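Local coordinates for protein prolyl oligopeptidase (Novosphingobium capsulatum, PDB 1YR2) that probably hydrolyses oligopeptides on the carboxyl side of proline, and far less readily of alanine, as a serine peptidase, at residues A[215-220]-A[304-309]; A[273-276]-A[281-284]. All coordinates share one frame; numbering follows the deposited sequence.

Contact 1 (A[215-220]-A[304-309]); sequences AWLGND and GKIGPV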
loop_
_atom_site.group_PDB
_atom_site.type_symbol
_atom_site.label_atom_id
_atom_site.label_comp_id
_atom_site.label_asym_id
_atom_site.label_seq_id
_atom_site.Cartn_x
_atom_site.Cartn_y
_atom_site.Cartn_z
ATOM N N ALA A 215 4.747 -25.703 6.580
ATOM C CA ALA A 215 5.583 -26.212 5.490
ATOM C C ALA A 215 5.534 -27.708 5.463
ATOM O O ALA A 215 5.967 -28.373 6.411
ATOM C CB ALA A 215 7.014 -25.764 5.644
ATOM N N TRP A 216 5.071 -28.266 4.343
ATOM C CA TRP A 216 4.961 -29.709 4.238
ATOM C C TRP A 216 6.335 -30.318 3.953
ATOM O O TRP A 216 7.124 -29.781 3.170
ATOM C CB TRP A 216 3.996 -30.078 3.101
ATOM C CG TRP A 216 2.548 -29.896 3.457
ATOM C CD1 TRP A 216 1.791 -28.768 3.300
ATOM C CD2 TRP A 216 1.687 -30.863 4.064
ATOM N NE1 TRP A 216 0.509 -28.986 3.726
ATOM C CE2 TRP A 216 0.419 -30.258 4.226
ATOM C CE3 TRP A 216 1.849 -32.192 4.446
ATOM C CZ2 TRP A 216 -0.663 -30.923 4.785
ATOM C CZ3 TRP A 216 0.802 -32.855 4.992
ATOM C CH2 TRP A 216 -0.470 -32.227 5.135
ATOM N N LEU A 217 6.603 -31.436 4.618
ATOM C CA LEU A 217 7.739 -32.279 4.358
ATOM C C LEU A 217 7.161 -33.483 3.647
ATOM O O LEU A 217 6.657 -34.400 4.272
ATOM C CB LEU A 217 8.411 -32.635 5.656
ATOM C CG LEU A 217 9.750 -33.325 5.561
ATOM C CD1 LEU A 217 10.857 -32.337 5.396
ATOM C CD2 LEU A 217 9.953 -34.215 6.788
ATOM N N GLY A 218 7.168 -33.433 2.340
ATOM C CA GLY A 218 6.451 -34.397 1.510
ATOM C C GLY A 218 4.942 -34.348 1.697
ATOM O O GLY A 218 4.379 -33.258 1.801
ATOM N N ASN A 219 4.286 -35.519 1.686
ATOM C CA ASN A 219 2.818 -35.581 1.692
ATOM C C ASN A 219 2.154 -35.920 3.005
ATOM O O ASN A 219 0.935 -35.859 3.080
ATOM C CB ASN A 219 2.351 -36.538 0.593
ATOM C CG ASN A 219 2.985 -36.182 -0.759
ATOM O OD1 ASN A 219 2.946 -35.037 -1.159
ATOM N ND2 ASN A 219 3.562 -37.130 -1.415
ATOM N N ASP A 220 2.927 -36.205 4.043
ATOM C CA ASP A 220 2.363 -36.698 5.303
ATOM C C ASP A 220 3.070 -36.222 6.532
ATOM O O ASP A 220 3.014 -36.897 7.567
ATOM C CB ASP A 220 2.390 -38.226 5.310
ATOM C CG ASP A 220 3.788 -38.766 5.123
ATOM O OD1 ASP A 220 4.769 -37.982 5.200
ATOM O OD2 ASP A 220 4.015 -39.963 4.881
ATOM N N GLY A 304 12.759 -38.840 3.268
ATOM C CA GLY A 304 11.762 -38.420 4.224
ATOM C C GLY A 304 12.288 -38.045 5.589
ATOM O O GLY A 304 11.486 -37.679 6.467
ATOM N N LYS A 305 13.601 -38.148 5.789
ATOM C CA LYS A 305 14.241 -37.927 7.084
ATOM C C LYS A 305 15.093 -36.662 7.049
ATOM O O LYS A 305 15.873 -36.444 6.147
ATOM C CB LYS A 305 15.127 -39.125 7.453
ATOM C CG LYS A 305 14.318 -40.435 7.723
ATOM C CD LYS A 305 15.058 -41.480 8.603
ATOM C CE LYS A 305 15.064 -41.112 10.130
ATOM N NZ LYS A 305 16.135 -40.091 10.501
ATOM N N ILE A 306 14.927 -35.828 8.059
ATOM C CA ILE A 306 15.666 -34.563 8.152
ATOM C C ILE A 306 17.028 -34.792 8.760
ATOM O O ILE A 306 17.153 -35.302 9.866
ATOM C CB ILE A 306 14.873 -33.576 9.035
ATOM C CG1 ILE A 306 13.534 -33.281 8.388
ATOM C CG2 ILE A 306 15.673 -32.301 9.226
ATOM C CD1 ILE A 306 12.620 -32.482 9.218
ATOM N N GLY A 307 18.074 -34.376 8.071
ATOM C CA GLY A 307 19.411 -34.546 8.572
ATOM C C GLY A 307 19.786 -33.494 9.612
ATOM O O GLY A 307 18.951 -32.709 10.071
ATOM N N PRO A 308 21.050 -33.475 9.999
ATOM C CA PRO A 308 21.529 -32.492 10.980
ATOM C C PRO A 308 21.296 -31.061 10.480
ATOM O O PRO A 308 21.459 -30.792 9.298
ATOM C CB PRO A 308 23.031 -32.795 11.082
ATOM C CG PRO A 308 23.231 -34.090 10.507
ATOM C CD PRO A 308 22.130 -34.372 9.528
ATOM N N VAL A 309 20.890 -30.171 11.376
ATOM C CA VAL A 309 20.645 -28.748 11.068
ATOM C C VAL A 309 21.966 -28.006 11.203
ATOM O O VAL A 309 22.624 -28.103 12.272
ATOM C CB VAL A 309 19.588 -28.127 12.006
ATOM C CG1 VAL A 309 19.334 -26.643 11.661
ATOM C CG2 VAL A 309 18.277 -28.848 11.896
#
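Leu-217 CD2 stands beyond the carbonyl oxygen of the flat peptide group that joins Gly-304 to Lys-305, raised well above the peptide plane and 3.8 Å from Gly-304 O, so this is van der Waals contact with a carbonyl. Ile-306 CD1 is on that same side of the peptide plane. The other flat group nearby, the indole of Trp-216, takes no part: it packs against Leu-176 and Ala-178, and at its edge NE1 is hydrogen-bonded to Ala-169 O. The setting is the beta-propeller domain, where Leu-217, in the turn just after strand 215-216 of one blade, meets the start of strand 305-311, an outermost strand of the next.

No hydrogen bond crosses between the two segments; the contact is small and mainly apolar, 113 Å² in all, and more than half of that belongs to Leu-217. Its CG lies anti to the backbone N (chi1 -170°), which carries both methyls across to the neighbouring blade. On the other side Ile-306 has CG1 beside its own backbone N, and an extended chi2 of 173° runs CD1 out to the leucine. The two chains cross obliquely, with the leucine fork set against the isoleucine's CG1-CD1 arm. Leu-217 also touches Val-301 of the same blade as Ile-306, while Ile-306 rests on Ala-299 of its own sheet and on Leu-223 of the preceding blade. Both leucine methyls share the arm: Leu-217 CD1 is 4.1 Å from Ile-306 CG1, and Leu-217 CD2 is 4.0 Å from Ile-306 CD1.

Contact 2 (A[273-276]-A[281-284]); sequences ASVS and WVVI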
loop_
_atom_site.group_PDB
_atom_site.type_symbol
_atom_site.label_atom_id
_atom_site.label_comp_id
_atom_site.label_asym_id
_atom_site.label_seq_id
_atom_site.Cartn_x
_atom_site.Cartn_y
_atom_site.Cartn_z
ATOM N N ALA A 273 10.209 -22.113 9.481
ATOM C CA ALA A 273 10.751 -23.185 8.647
ATOM C C ALA A 273 10.048 -23.238 7.293
ATOM O O ALA A 273 8.834 -23.115 7.240
ATOM C CB ALA A 273 10.560 -24.533 9.352
ATOM N N SER A 274 10.816 -23.446 6.251
ATOM C CA SER A 274 10.338 -23.659 4.895
ATOM C C SER A 274 11.018 -24.898 4.351
ATOM O O SER A 274 11.988 -25.362 4.938
ATOM C CB SER A 274 10.705 -22.483 3.973
ATOM O OG SER A 274 10.170 -21.302 4.497
ATOM N N VAL A 275 10.492 -25.424 3.243
ATOM C CA VAL A 275 11.041 -26.597 2.562
ATOM C C VAL A 275 11.067 -26.240 1.111
ATOM O O VAL A 275 10.129 -25.636 0.568
ATOM C CB VAL A 275 10.197 -27.886 2.804
ATOM C CG1 VAL A 275 10.838 -29.070 2.190
ATOM C CG2 VAL A 275 10.017 -28.171 4.294
ATOM N N SER A 276 12.156 -26.572 0.468
ATOM C CA SER A 276 12.251 -26.361 -0.960
ATOM C C SER A 276 11.164 -27.176 -1.693
ATOM O O SER A 276 10.671 -28.198 -1.181
ATOM C CB SER A 276 13.666 -26.643 -1.491
ATOM O OG SER A 276 14.094 -27.973 -1.255
ATOM N N TRP A 281 15.490 -29.772 0.872
ATOM C CA TRP A 281 16.111 -28.955 1.923
ATOM C C TRP A 281 15.067 -28.290 2.820
ATOM O O TRP A 281 14.088 -27.701 2.320
ATOM C CB TRP A 281 16.989 -27.891 1.308
ATOM C CG TRP A 281 18.221 -28.461 0.722
ATOM C CD1 TRP A 281 18.415 -28.830 -0.587
ATOM C CD2 TRP A 281 19.429 -28.800 1.419
ATOM N NE1 TRP A 281 19.678 -29.359 -0.730
ATOM C CE2 TRP A 281 20.304 -29.367 0.494
ATOM C CE3 TRP A 281 19.863 -28.662 2.755
ATOM C CZ2 TRP A 281 21.593 -29.801 0.855
ATOM C CZ3 TRP A 281 21.098 -29.114 3.108
ATOM C CH2 TRP A 281 21.966 -29.653 2.158
ATOM N N VAL A 282 15.292 -28.397 4.131
ATOM C CA VAL A 282 14.623 -27.541 5.138
ATOM C C VAL A 282 15.485 -26.299 5.323
ATOM O O VAL A 282 16.710 -26.392 5.408
ATOM C CB VAL A 282 14.466 -28.286 6.472
ATOM C CG1 VAL A 282 13.877 -27.440 7.561
ATOM C CG2 VAL A 282 13.609 -29.541 6.255
ATOM N N VAL A 283 14.844 -25.134 5.351
ATOM C CA VAL A 283 15.512 -23.869 5.538
ATOM C C VAL A 283 14.820 -23.143 6.669
ATOM O O VAL A 283 13.580 -22.906 6.667
ATOM C CB VAL A 283 15.490 -23.016 4.265
ATOM C CG1 VAL A 283 16.194 -21.674 4.449
ATOM C CG2 VAL A 283 16.110 -23.807 3.119
ATOM N N ILE A 284 15.607 -22.815 7.668
ATOM C CA ILE A 284 15.073 -22.146 8.845
ATOM C C ILE A 284 15.642 -20.720 8.874
ATOM O O ILE A 284 16.849 -20.515 8.867
ATOM C CB ILE A 284 15.409 -22.914 10.127
ATOM C CG1 ILE A 284 14.730 -24.276 10.081
ATOM C CG2 ILE A 284 14.957 -22.114 11.349
ATOM C CD1 ILE A 284 15.268 -25.215 11.045
HETATM O O HOH W 1 12.683 -20.302 6.127
#
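Ala-273 pairs with Ile-284 as a non-hydrogen-bonded antiparallel pair, its CB resting 4.2 Å from Ile-284 CG1. One residue on, Ser-274 and Val-283 form the hydrogen-bonded pair: Ser-274 N donates to Val-283 O at 2.8 Å, and Val-283 N returns a nearly straight bond to Ser-274 O (173° at the hydrogen). Ser-274 OG, turned to the side of its own backbone N (chi1 -58°), shares a water with Val-283 O, so that carbonyl accepts from both an amide and the water. Val-275 then faces Val-282, and their CG2 methyls meet at 4.3 Å on the side that also carries Ala-273 and Ile-284. Both valines pack there on Leu-223 of the preceding blade, whereas Ser-274 and Val-283 look the other way, to Phe-322 of the following one. The CA of Val-275 makes a CA-H...O contact of 3.2 Å with Trp-281 O.

Ser-276 closes the paired region with two bonds. Ser-276 N donates to Trp-281 O at 2.9 Å, nearly in line with the C=O, and Ser-276 OG accepts from Trp-281 N at 3.1 Å along a more bent path. With chi1 at 60°, OG sits between backbone N and carbonyl carbon, at the edge of the indole and near its plane; it also bonds to Asp-278 in the turn. Replacing Ser-276 by alanine removes OG and is likely to leave the Trp-281 N-H without this acceptor and Asp-278 without this tie to the strand end. The indole itself leads off to the following blade, where NE1 bonds to Asp-328. This is an antiparallel beta hairpin, made of the first two strands of a four-stranded propeller blade.

Both contacts involve the four-stranded sheet running from 270 to 311, but they use it differently. Contact 2 lies within that blade, is buried, and is built on main-chain hydrogen bonds between its first two strands. Contact 1 joins the blade's last strand to the preceding blade; it is partly buried, farther from the centre of the chain, and has apolar packing in place of hydrogen bonds. They touch along the blade interface: Leu-217 CD1 lies 4.0 Å from Val-282 CG2, and Ala-215 CB lies 3.6 Å from Ala-273 O. One neighbouring residue, Leu-223 of the preceding blade, is common to both contacts.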